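Local coordinates for protein indole-3-pyruvate decarboxylase (Azospirillum brasilense, PDB 2NXW) that converts indole-3-pyruvate to indole-3-acetaldehyde and carbon dioxide with thiamine diphosphate and a metal ion, a step of auxin biosynthesis, at residues T303-S308 with C403-M408; A398-C403 with Y420-G425; V447-F452 with F474-W479. All blocks are in the same frame, centred on the assembly; numbering follows the deposited sequence.

Interaction 1. Residues T303-S308 with C403-M408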
loop_
_atom_site.group_PDB
_atom_site.type_symbol
_atom_site.label_atom_id
_atom_site.label_comp_id
_atom_site.label_asym_id
_atom_site.label_seq_id
_atom_site.Cartn_x
_atom_site.Cartn_y
_atom_site.Cartn_z
ATOM N N THR A 303 -8.763 15.864 -14.069
ATOM C CA THR A 303 -10.214 15.896 -13.933
ATOM C C THR A 303 -10.884 17.206 -14.323
ATOM O O THR A 303 -10.444 18.296 -13.944
ATOM C CB THR A 303 -10.667 15.555 -12.492
ATOM O OG1 THR A 303 -10.162 14.269 -12.119
ATOM C CG2 THR A 303 -12.200 15.521 -12.408
ATOM N N ASN A 304 -11.953 17.071 -15.103
ATOM C CA ASN A 304 -12.771 18.199 -15.522
ATOM C C ASN A 304 -11.937 19.377 -15.993
ATOM O O ASN A 304 -11.051 19.236 -16.836
ATOM C CB ASN A 304 -13.703 18.634 -14.390
ATOM C CG ASN A 304 -15.018 19.191 -14.899
ATOM O OD1 ASN A 304 -15.570 20.131 -14.328
ATOM N ND2 ASN A 304 -15.527 18.612 -15.981
ATOM N N PHE A 305 -12.232 20.544 -15.435
ATOM C CA PHE A 305 -11.622 21.797 -15.875
ATOM C C PHE A 305 -10.189 22.110 -15.458
ATOM O O PHE A 305 -9.666 23.160 -15.835
ATOM C CB PHE A 305 -12.497 22.976 -15.446
ATOM C CG PHE A 305 -13.899 22.931 -15.981
ATOM C CD1 PHE A 305 -14.201 22.239 -17.150
ATOM C CD2 PHE A 305 -14.916 23.622 -15.327
ATOM C CE1 PHE A 305 -15.497 22.232 -17.663
ATOM C CE2 PHE A 305 -16.219 23.623 -15.833
ATOM C CZ PHE A 305 -16.509 22.926 -17.003
ATOM N N ALA A 306 -9.554 21.229 -14.692
ATOM C CA ALA A 306 -8.183 21.477 -14.239
ATOM C C ALA A 306 -7.152 21.455 -15.362
ATOM O O ALA A 306 -7.366 20.846 -16.411
ATOM C CB ALA A 306 -7.791 20.453 -13.184
ATOM N N VAL A 307 -6.032 22.139 -15.135
ATOM C CA VAL A 307 -4.936 22.139 -16.093
ATOM C C VAL A 307 -4.327 20.751 -15.912
ATOM O O VAL A 307 -3.962 20.366 -14.802
ATOM C CB VAL A 307 -3.876 23.204 -15.744
ATOM C CG1 VAL A 307 -2.630 23.003 -16.598
ATOM C CG2 VAL A 307 -4.451 24.601 -15.984
ATOM N N SER A 308 -4.230 20.006 -17.009
ATOM C CA SER A 308 -3.714 18.651 -16.962
ATOM C C SER A 308 -2.286 18.488 -17.442
ATOM O O SER A 308 -1.906 19.009 -18.486
ATOM C CB SER A 308 -4.612 17.739 -17.787
ATOM O OG SER A 308 -4.016 16.464 -17.914
ATOM N N CYS A 403 -25.428 22.171 -15.233
ATOM C CA CYS A 403 -25.622 23.460 -14.572
ATOM C C CYS A 403 -24.286 24.225 -14.497
ATOM O O CYS A 403 -24.258 25.442 -14.674
ATOM C CB CYS A 403 -26.199 23.260 -13.166
ATOM S SG CYS A 403 -25.236 22.194 -12.056
ATOM N N LEU A 404 -23.186 23.508 -14.273
ATOM C CA LEU A 404 -21.859 24.125 -14.198
ATOM C C LEU A 404 -21.408 24.590 -15.585
ATOM O O LEU A 404 -20.878 25.683 -15.744
ATOM C CB LEU A 404 -20.838 23.128 -13.648
ATOM C CG LEU A 404 -19.383 23.610 -13.671
ATOM C CD1 LEU A 404 -19.243 24.977 -13.002
ATOM C CD2 LEU A 404 -18.520 22.579 -12.981
ATOM N N PHE A 405 -21.609 23.746 -16.588
ATOM C CA PHE A 405 -21.225 24.102 -17.945
ATOM C C PHE A 405 -22.023 25.312 -18.440
ATOM O O PHE A 405 -21.506 26.132 -19.201
ATOM C CB PHE A 405 -21.410 22.884 -18.859
ATOM C CG PHE A 405 -20.375 21.816 -18.648
ATOM C CD1 PHE A 405 -19.300 21.684 -19.522
ATOM C CD2 PHE A 405 -20.447 20.964 -17.551
ATOM C CE1 PHE A 405 -18.311 20.722 -19.308
ATOM C CE2 PHE A 405 -19.458 19.996 -17.321
ATOM C CZ PHE A 405 -18.384 19.877 -18.210
ATOM N N THR A 406 -23.266 25.435 -17.985
ATOM C CA THR A 406 -24.115 26.560 -18.348
ATOM C C THR A 406 -23.654 27.816 -17.603
ATOM O O THR A 406 -23.632 28.911 -18.171
ATOM C CB THR A 406 -25.567 26.286 -17.977
ATOM O OG1 THR A 406 -25.995 25.065 -18.599
ATOM C CG2 THR A 406 -26.454 27.417 -18.472
ATOM N N ALA A 407 -23.279 27.653 -16.335
ATOM C CA ALA A 407 -22.820 28.784 -15.526
ATOM C C ALA A 407 -21.572 29.436 -16.102
ATOM O O ALA A 407 -21.335 30.626 -15.872
ATOM C CB ALA A 407 -22.569 28.331 -14.090
ATOM N N MET A 408 -20.773 28.675 -16.848
ATOM C CA MET A 408 -19.574 29.247 -17.457
ATOM C C MET A 408 -19.958 30.393 -18.391
ATOM O O MET A 408 -19.138 31.276 -18.665
ATOM C CB MET A 408 -18.804 28.183 -18.252
ATOM C CG MET A 408 -18.178 27.073 -17.413
ATOM S SD MET A 408 -16.924 27.701 -16.265
ATOM C CE MET A 408 -15.638 28.183 -17.390
#

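Interaction 2. Residues A398-C403 with Y420-G425. With TPP (thiamine diphosphate), chain E.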
loop_
_atom_site.group_PDB
_atom_site.type_symbol
_atom_site.label_atom_id
_atom_site.label_comp_id
_atom_site.label_asym_id
_atom_site.label_seq_id
_atom_site.Cartn_x
_atom_site.Cartn_y
_atom_site.Cartn_z
ATOM N N ALA A 398 -22.566 26.612 -8.085
ATOM C CA ALA A 398 -23.049 25.601 -9.003
ATOM C C ALA A 398 -22.665 24.207 -8.550
ATOM O O ALA A 398 -21.623 24.002 -7.935
ATOM C CB ALA A 398 -22.476 25.856 -10.399
ATOM N N ASP A 399 -23.538 23.247 -8.840
ATOM C CA ASP A 399 -23.259 21.853 -8.534
ATOM C C ASP A 399 -22.536 21.303 -9.767
ATOM O O ASP A 399 -22.222 22.056 -10.696
ATOM C CB ASP A 399 -24.561 21.081 -8.305
ATOM C CG ASP A 399 -24.393 19.952 -7.299
ATOM O OD1 ASP A 399 -23.646 18.998 -7.607
ATOM O OD2 ASP A 399 -25.000 20.019 -6.209
ATOM N N MET A 400 -22.248 20.006 -9.762
ATOM C CA MET A 400 -21.614 19.367 -10.910
ATOM C C MET A 400 -22.745 18.867 -11.805
ATOM O O MET A 400 -23.716 18.279 -11.316
ATOM C CB MET A 400 -20.750 18.184 -10.458
ATOM C CG MET A 400 -20.166 17.374 -11.606
ATOM S SD MET A 400 -19.155 18.369 -12.702
ATOM C CE MET A 400 -18.641 17.127 -13.874
ATOM N N GLY A 401 -22.609 19.114 -13.104
ATOM C CA GLY A 401 -23.620 18.716 -14.080
ATOM C C GLY A 401 -23.660 19.784 -15.158
ATOM O O GLY A 401 -22.805 20.663 -15.193
ATOM N N ASP A 402 -24.634 19.730 -16.063
ATOM C CA ASP A 402 -24.694 20.757 -17.095
ATOM C C ASP A 402 -24.944 22.136 -16.474
ATOM O O ASP A 402 -24.681 23.163 -17.098
ATOM C CB ASP A 402 -25.760 20.418 -18.147
ATOM C CG ASP A 402 -25.529 21.150 -19.466
ATOM O OD1 ASP A 402 -24.423 21.700 -19.662
ATOM O OD2 ASP A 402 -26.457 21.167 -20.303
ATOM N N CYS A 403 -25.428 22.171 -15.233
ATOM C CA CYS A 403 -25.622 23.460 -14.572
ATOM C C CYS A 403 -24.286 24.225 -14.497
ATOM O O CYS A 403 -24.258 25.442 -14.674
ATOM C CB CYS A 403 -26.199 23.260 -13.166
ATOM S SG CYS A 403 -25.236 22.194 -12.056
ATOM N N TYR A 420 -13.017 21.006 -10.317
ATOM C CA TYR A 420 -11.950 20.017 -10.464
ATOM C C TYR A 420 -12.341 18.686 -9.828
ATOM O O TYR A 420 -12.191 17.635 -10.438
ATOM C CB TYR A 420 -10.652 20.503 -9.814
ATOM C CG TYR A 420 -10.089 21.797 -10.363
ATOM C CD1 TYR A 420 -10.463 22.290 -11.619
ATOM C CD2 TYR A 420 -9.159 22.525 -9.622
ATOM C CE1 TYR A 420 -9.930 23.488 -12.116
ATOM C CE2 TYR A 420 -8.613 23.715 -10.116
ATOM C CZ TYR A 420 -9.008 24.190 -11.354
ATOM O OH TYR A 420 -8.513 25.387 -11.822
ATOM N N TYR A 421 -12.852 18.740 -8.601
ATOM C CA TYR A 421 -13.243 17.540 -7.869
ATOM C C TYR A 421 -14.440 16.840 -8.509
ATOM O O TYR A 421 -14.562 15.616 -8.446
ATOM C CB TYR A 421 -13.556 17.923 -6.422
ATOM C CG TYR A 421 -13.822 16.759 -5.499
ATOM C CD1 TYR A 421 -12.830 15.816 -5.225
ATOM C CD2 TYR A 421 -15.058 16.619 -4.866
ATOM C CE1 TYR A 421 -13.056 14.768 -4.343
ATOM C CE2 TYR A 421 -15.297 15.574 -3.977
ATOM C CZ TYR A 421 -14.289 14.656 -3.719
ATOM O OH TYR A 421 -14.489 13.626 -2.829
ATOM N N ALA A 422 -15.327 17.639 -9.099
ATOM C CA ALA A 422 -16.509 17.146 -9.813
ATOM C C ALA A 422 -17.477 16.304 -8.999
ATOM O O ALA A 422 -18.188 15.463 -9.551
ATOM C CB ALA A 422 -16.075 16.375 -11.060
ATOM N N GLY A 423 -17.528 16.537 -7.694
ATOM C CA GLY A 423 -18.448 15.786 -6.858
ATOM C C GLY A 423 -19.797 16.483 -6.775
ATOM O O GLY A 423 -19.875 17.698 -6.610
ATOM N N MET A 424 -20.863 15.709 -6.891
ATOM C CA MET A 424 -22.216 16.253 -6.814
ATOM C C MET A 424 -22.689 16.495 -5.392
ATOM O O MET A 424 -22.257 15.820 -4.449
ATOM C CB MET A 424 -23.217 15.296 -7.466
ATOM C CG MET A 424 -23.110 15.194 -8.958
ATOM S SD MET A 424 -24.041 13.792 -9.541
ATOM C CE MET A 424 -25.758 14.293 -9.164
ATOM N N GLY A 425 -23.620 17.444 -5.264
ATOM C CA GLY A 425 -24.218 17.761 -3.979
ATOM C C GLY A 425 -23.729 19.065 -3.399
ATOM O O GLY A 425 -24.325 19.606 -2.477
HETATM N "N1'" TPP E . -21.916 10.817 -7.323
HETATM C "C2'" TPP E . -21.332 11.933 -6.859
HETATM C CM2 TPP E . -21.398 12.248 -5.372
HETATM N "N3'" TPP E . -20.687 12.763 -7.684
HETATM C "C4'" TPP E . -20.593 12.524 -9.023
HETATM N "N4'" TPP E . -19.865 13.370 -9.804
HETATM C "C5'" TPP E . -21.255 11.380 -9.576
HETATM C "C6'" TPP E . -21.901 10.518 -8.666
HETATM C "C7'" TPP E . -21.245 11.051 -11.086
HETATM N N3 TPP E . -22.011 12.061 -11.950
HETATM C C2 TPP E . -21.314 12.998 -12.599
HETATM S S1 TPP E . -22.529 13.901 -13.485
HETATM C C5 TPP E . -23.929 12.970 -12.964
HETATM C C4 TPP E . -23.377 12.000 -12.132
HETATM C CM4 TPP E . -24.273 10.932 -11.444
HETATM C C6 TPP E . -25.326 13.230 -13.367
HETATM C C7 TPP E . -25.792 14.571 -12.770
HETATM O O7 TPP E . -27.174 14.618 -13.016
HETATM P PA TPP E . -27.782 16.058 -12.764
HETATM O O1A TPP E . -27.518 16.586 -11.356
HETATM O O2A TPP E . -29.278 15.886 -13.021
HETATM O O3A TPP E . -27.215 17.129 -13.797
HETATM P PB TPP E . -27.194 16.819 -15.423
HETATM O O1B TPP E . -28.522 16.196 -15.857
HETATM O O2B TPP E . -26.957 18.219 -16.060
HETATM O O3B TPP E . -26.020 15.917 -15.773
#

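Interaction 3. Residues V447-F452 with F474-W479. With MG (magnesium ion), chain C; TPP (thiamine diphosphate), chain E.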
loop_
_atom_site.group_PDB
_atom_site.type_symbol
_atom_site.label_atom_id
_atom_site.label_comp_id
_atom_site.label_asym_id
_atom_site.label_seq_id
_atom_site.Cartn_x
_atom_site.Cartn_y
_atom_site.Cartn_z
ATOM N N VAL A 447 -28.333 24.066 -10.185
ATOM C CA VAL A 447 -28.198 22.669 -9.789
ATOM C C VAL A 447 -29.120 21.795 -10.639
ATOM O O VAL A 447 -30.216 22.214 -11.010
ATOM C CB VAL A 447 -28.582 22.550 -8.269
ATOM C CG1 VAL A 447 -30.003 23.093 -8.041
ATOM C CG2 VAL A 447 -28.475 21.111 -7.777
ATOM N N GLY A 448 -28.667 20.583 -10.937
ATOM C CA GLY A 448 -29.474 19.663 -11.728
ATOM C C GLY A 448 -30.423 18.837 -10.872
ATOM O O GLY A 448 -30.365 18.870 -9.642
ATOM N N ASP A 449 -31.311 18.079 -11.510
ATOM C CA ASP A 449 -32.256 17.267 -10.765
ATOM C C ASP A 449 -31.595 16.138 -9.970
ATOM O O ASP A 449 -31.984 15.853 -8.837
ATOM C CB ASP A 449 -33.373 16.720 -11.697
ATOM C CG ASP A 449 -32.846 15.971 -12.925
ATOM O OD1 ASP A 449 -31.981 16.498 -13.665
ATOM O OD2 ASP A 449 -33.359 14.856 -13.152
ATOM N N GLY A 450 -30.588 15.505 -10.559
ATOM C CA GLY A 450 -29.898 14.440 -9.851
ATOM C C GLY A 450 -29.225 14.969 -8.598
ATOM O O GLY A 450 -29.333 14.373 -7.514
ATOM N N ALA A 451 -28.539 16.100 -8.732
ATOM C CA ALA A 451 -27.858 16.689 -7.576
ATOM C C ALA A 451 -28.838 17.221 -6.533
ATOM O O ALA A 451 -28.576 17.127 -5.331
ATOM C CB ALA A 451 -26.931 17.796 -8.017
ATOM N N PHE A 452 -29.958 17.783 -6.978
ATOM C CA PHE A 452 -30.918 18.293 -6.016
ATOM C C PHE A 452 -31.471 17.150 -5.160
ATOM O O PHE A 452 -31.724 17.325 -3.976
ATOM C CB PHE A 452 -32.060 19.018 -6.728
ATOM C CG PHE A 452 -32.900 19.854 -5.810
ATOM C CD1 PHE A 452 -32.640 21.212 -5.653
ATOM C CD2 PHE A 452 -33.921 19.274 -5.068
ATOM C CE1 PHE A 452 -33.401 21.983 -4.758
ATOM C CE2 PHE A 452 -34.678 20.034 -4.171
ATOM C CZ PHE A 452 -34.409 21.394 -4.022
ATOM N N PHE A 474 -32.239 22.647 -12.871
ATOM C CA PHE A 474 -32.287 22.165 -14.253
ATOM C C PHE A 474 -32.904 20.767 -14.201
ATOM O O PHE A 474 -32.219 19.788 -13.888
ATOM C CB PHE A 474 -30.857 22.078 -14.828
ATOM C CG PHE A 474 -30.201 23.412 -15.121
ATOM C CD1 PHE A 474 -29.466 23.582 -16.290
ATOM C CD2 PHE A 474 -30.251 24.470 -14.202
ATOM C CE1 PHE A 474 -28.791 24.772 -16.553
ATOM C CE2 PHE A 474 -29.575 25.670 -14.454
ATOM C CZ PHE A 474 -28.843 25.821 -15.632
ATOM N N ASN A 475 -34.190 20.658 -14.523
ATOM C CA ASN A 475 -34.836 19.357 -14.435
ATOM C C ASN A 475 -35.040 18.675 -15.774
ATOM O O ASN A 475 -36.038 18.926 -16.469
ATOM C CB ASN A 475 -36.186 19.463 -13.708
ATOM C CG ASN A 475 -36.727 18.104 -13.300
ATOM O OD1 ASN A 475 -36.212 17.068 -13.733
ATOM N ND2 ASN A 475 -37.766 18.092 -12.486
ATOM N N ASN A 476 -34.092 17.812 -16.135
ATOM C CA ASN A 476 -34.205 17.061 -17.380
ATOM C C ASN A 476 -34.538 15.590 -17.101
ATOM O O ASN A 476 -34.480 14.763 -18.009
ATOM C CB ASN A 476 -32.928 17.185 -18.252
ATOM C CG ASN A 476 -31.624 16.921 -17.484
ATOM O OD1 ASN A 476 -31.620 16.298 -16.427
ATOM N ND2 ASN A 476 -30.511 17.381 -18.049
ATOM N N ALA A 477 -34.943 15.275 -15.867
ATOM C CA ALA A 477 -35.293 13.899 -15.471
ATOM C C ALA A 477 -34.211 12.981 -16.010
ATOM O O ALA A 477 -34.483 11.969 -16.675
ATOM C CB ALA A 477 -36.655 13.513 -16.054
ATOM N N SER A 478 -32.974 13.325 -15.684
ATOM C CA SER A 478 -31.846 12.593 -16.226
ATOM C C SER A 478 -30.525 12.924 -15.567
ATOM O O SER A 478 -30.326 14.034 -15.059
ATOM C CB SER A 478 -31.724 12.973 -17.711
ATOM O OG SER A 478 -30.619 12.368 -18.358
ATOM N N TRP A 479 -29.623 11.946 -15.576
ATOM C CA TRP A 479 -28.244 12.175 -15.151
ATOM C C TRP A 479 -27.669 12.427 -16.551
ATOM O O TRP A 479 -27.018 11.559 -17.157
ATOM C CB TRP A 479 -27.644 10.906 -14.547
ATOM C CG TRP A 479 -27.984 10.668 -13.106
ATOM C CD1 TRP A 479 -28.157 11.614 -12.114
ATOM C CD2 TRP A 479 -28.127 9.396 -12.471
ATOM N NE1 TRP A 479 -28.398 10.992 -10.911
ATOM C CE2 TRP A 479 -28.385 9.634 -11.101
ATOM C CE3 TRP A 479 -28.061 8.072 -12.927
ATOM C CZ2 TRP A 479 -28.578 8.602 -10.184
ATOM C CZ3 TRP A 479 -28.252 7.050 -12.026
ATOM C CH2 TRP A 479 -28.508 7.314 -10.664
HETATM MG MG MG C . -30.317 16.140 -14.813
HETATM N "N1'" TPP E . -21.916 10.817 -7.323
HETATM C "C2'" TPP E . -21.332 11.933 -6.859
HETATM C CM2 TPP E . -21.398 12.248 -5.372
HETATM N "N3'" TPP E . -20.687 12.763 -7.684
HETATM C "C4'" TPP E . -20.593 12.524 -9.023
HETATM N "N4'" TPP E . -19.865 13.370 -9.804
HETATM C "C5'" TPP E . -21.255 11.380 -9.576
HETATM C "C6'" TPP E . -21.901 10.518 -8.666
HETATM C "C7'" TPP E . -21.245 11.051 -11.086
HETATM N N3 TPP E . -22.011 12.061 -11.950
HETATM C C2 TPP E . -21.314 12.998 -12.599
HETATM S S1 TPP E . -22.529 13.901 -13.485
HETATM C C5 TPP E . -23.929 12.970 -12.964
HETATM C C4 TPP E . -23.377 12.000 -12.132
HETATM C CM4 TPP E . -24.273 10.932 -11.444
HETATM C C6 TPP E . -25.326 13.230 -13.367
HETATM C C7 TPP E . -25.792 14.571 -12.770
HETATM O O7 TPP E . -27.174 14.618 -13.016
HETATM P PA TPP E . -27.782 16.058 -12.764
HETATM O O1A TPP E . -27.518 16.586 -11.356
HETATM O O2A TPP E . -29.278 15.886 -13.021
HETATM O O3A TPP E . -27.215 17.129 -13.797
HETATM P PB TPP E . -27.194 16.819 -15.423
HETATM O O1B TPP E . -28.522 16.196 -15.857
HETATM O O2B TPP E . -26.957 18.219 -16.060
HETATM O O3B TPP E . -26.020 15.917 -15.773
HETATM O O HOH W 1 -28.886 11.710 -8.086
HETATM O O HOH W 2 -30.190 18.266 -14.821
#

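Interaction 1. Residues T303-S308 with C403-M408
Leu404, Phe405 and Met408, the three residues that receive Phe305, are carried by a helical turn that backbone bonds shape: the shortest runs from Ala407 N to Cys403 O at 2.9 Å, and Met408 N follows with a longer one to Leu404 O at 3.2 Å. The NH groups of Ala407 and Met408 are thus satisfied within their own segment, and it is apolar side chains that meet Phe305. Opposite, a type II' turn from Thr303 to Ala306, closed by Ala306 N to Thr303 O at 3.2 Å, presents Phe305, at its third position, to the helix. The Phe305 ring drives its edge into one face of Phe405, a T-shaped pair with centroids 5.0 Å apart and planes at 69°; Phe305 CE1 comes within 3.6 Å of Phe405 CE1, and its CZ stands above that face, displaced toward the rim. The contact is a domain junction: a loop of the central domain, between strands 292-296 and 317-321, meets helix 402-407 of the C-terminal cofactor-binding domain, and the side chain of Phe405 lies about 7 Å from thiamine diphosphate between nearest atoms. Leu404 and Met408, four residues apart, approach Phe305 obliquely near CE2. With CG anti to its own nitrogen (chi1 173°), Leu404 reaches along Phe305 and brings CD2 to 3.8 Å from Phe305 CE2. Met408 folds back at chi2 and chi3, leaving SD 5.1 Å from the Phe305 centroid in an oblique Met-aromatic contact. The side chain of Asn304 lies over one face of Phe305 and comes near Phe405. Phe257 meets Phe305 as a further ring, while Phe552 of helix 547-558 packs edge-to-face with Phe405.

Interaction 2. Residues A398-C403 with Y420-G425
Asp399 OD1 takes two backbone hydrogen bonds of 2.8 Å, from Gly425 N across the contact on its syn lone pair (155° at the hydrogen) and from Met400 N on its anti lone pair. Its partner oxygen OD2 adds a weak bond to Gly425 N and accepts from Gly427 N, so the carboxylate is gripped from both oxygens. Replacing Asp399 by an alanine would probably leave the amides of Met400 and Gly425 without this acceptor and the loop 420-425 less firmly tied to residues 398-403. Polar bonds to the cofactor form a second group: Ala422 O accepts from N4' of thiamine diphosphate at 2.7 Å, Met424 N gives a nearly straight bond (169°) to its N3', and Asp402 N, at the start of helix 402-407, donates to its phosphate oxygen O2B at 2.8 Å. This is the V conformation of thiamine enzymes, with N4' close to the cofactor's reactive carbon C2. The rest is van der Waals packing. Met424 lies in the bend of the cofactor, its SD 3.2 Å from C4 of the thiazolium, consistent with the bulky residue that holds the V form in this family. Met400, extended at chi1 (174°) and bent at chi2, lays CE against Ala422 CB at 3.9 Å.

Interaction 3. Residues V447-F452 with F474-W479
Both Asp449 (chi1 54°) and Asn476 (chi1 49°) place CG in the crowded position between backbone nitrogen and carbonyl carbon, which turns their OD1 atoms onto one magnesium ion. The carboxylate and amide planes stand 80° apart. Asp449 OD1 and Asn476 OD1, separated by 2.8 Å, are both metal-binding acceptors and meet through the shared ion, not by a hydrogen bond. Ser478 O, cofactor oxygens O2A and O1B and a water complete six ligands. Asp449 OD2 accepts from Ser478 N at 3.0 Å on its syn lone pair, which fixes the rotation of the carboxylate and ties down the metal-binding loop. Gly448, Asp449 and Gly450 with Asn475 and Asn476 form the GDG...NN motif of thiamine diphosphate enzymes. At the start of helix 449-455, Gly450 N donates to O2A of thiamine diphosphate at 2.8 Å. Ala451 N donates to its O1A. A second water links Gly450 O to Trp479 NE1, and the indole lays one face toward cofactor CM4. Phe474 N bonds to Val447 O at 2.8 Å, pairing parallel strands 443-448 and 470-475 in the sheet, flanked by strands 395-398 and 534-539, with Phe499 of helix 499-502 against Asp449.

All three contacts are buried; none belongs to the surface. Interaction 1 joins two domains through aromatic and sulfur-containing side chains, whereas interactions 2 and 3 lie within the C-terminal domain and use charge, backbone amides and metal coordination to hold one cofactor: aminopyrimidine in interaction 2, whose residues 398-403 also reach the diphosphate, and diphosphate chiefly in interaction 3. Helix 402-407 serves both interaction 1 and interaction 2, which share Cys403; its N-terminal amide at Asp402 faces the phosphate, while Leu404, Phe405 and the following Met408 face the central domain. Interactions 2 and 3 touch where Met424 and Asp399 pack on Ala451. Here the domain junction is apolar, and the polar groups gather round the cofactor.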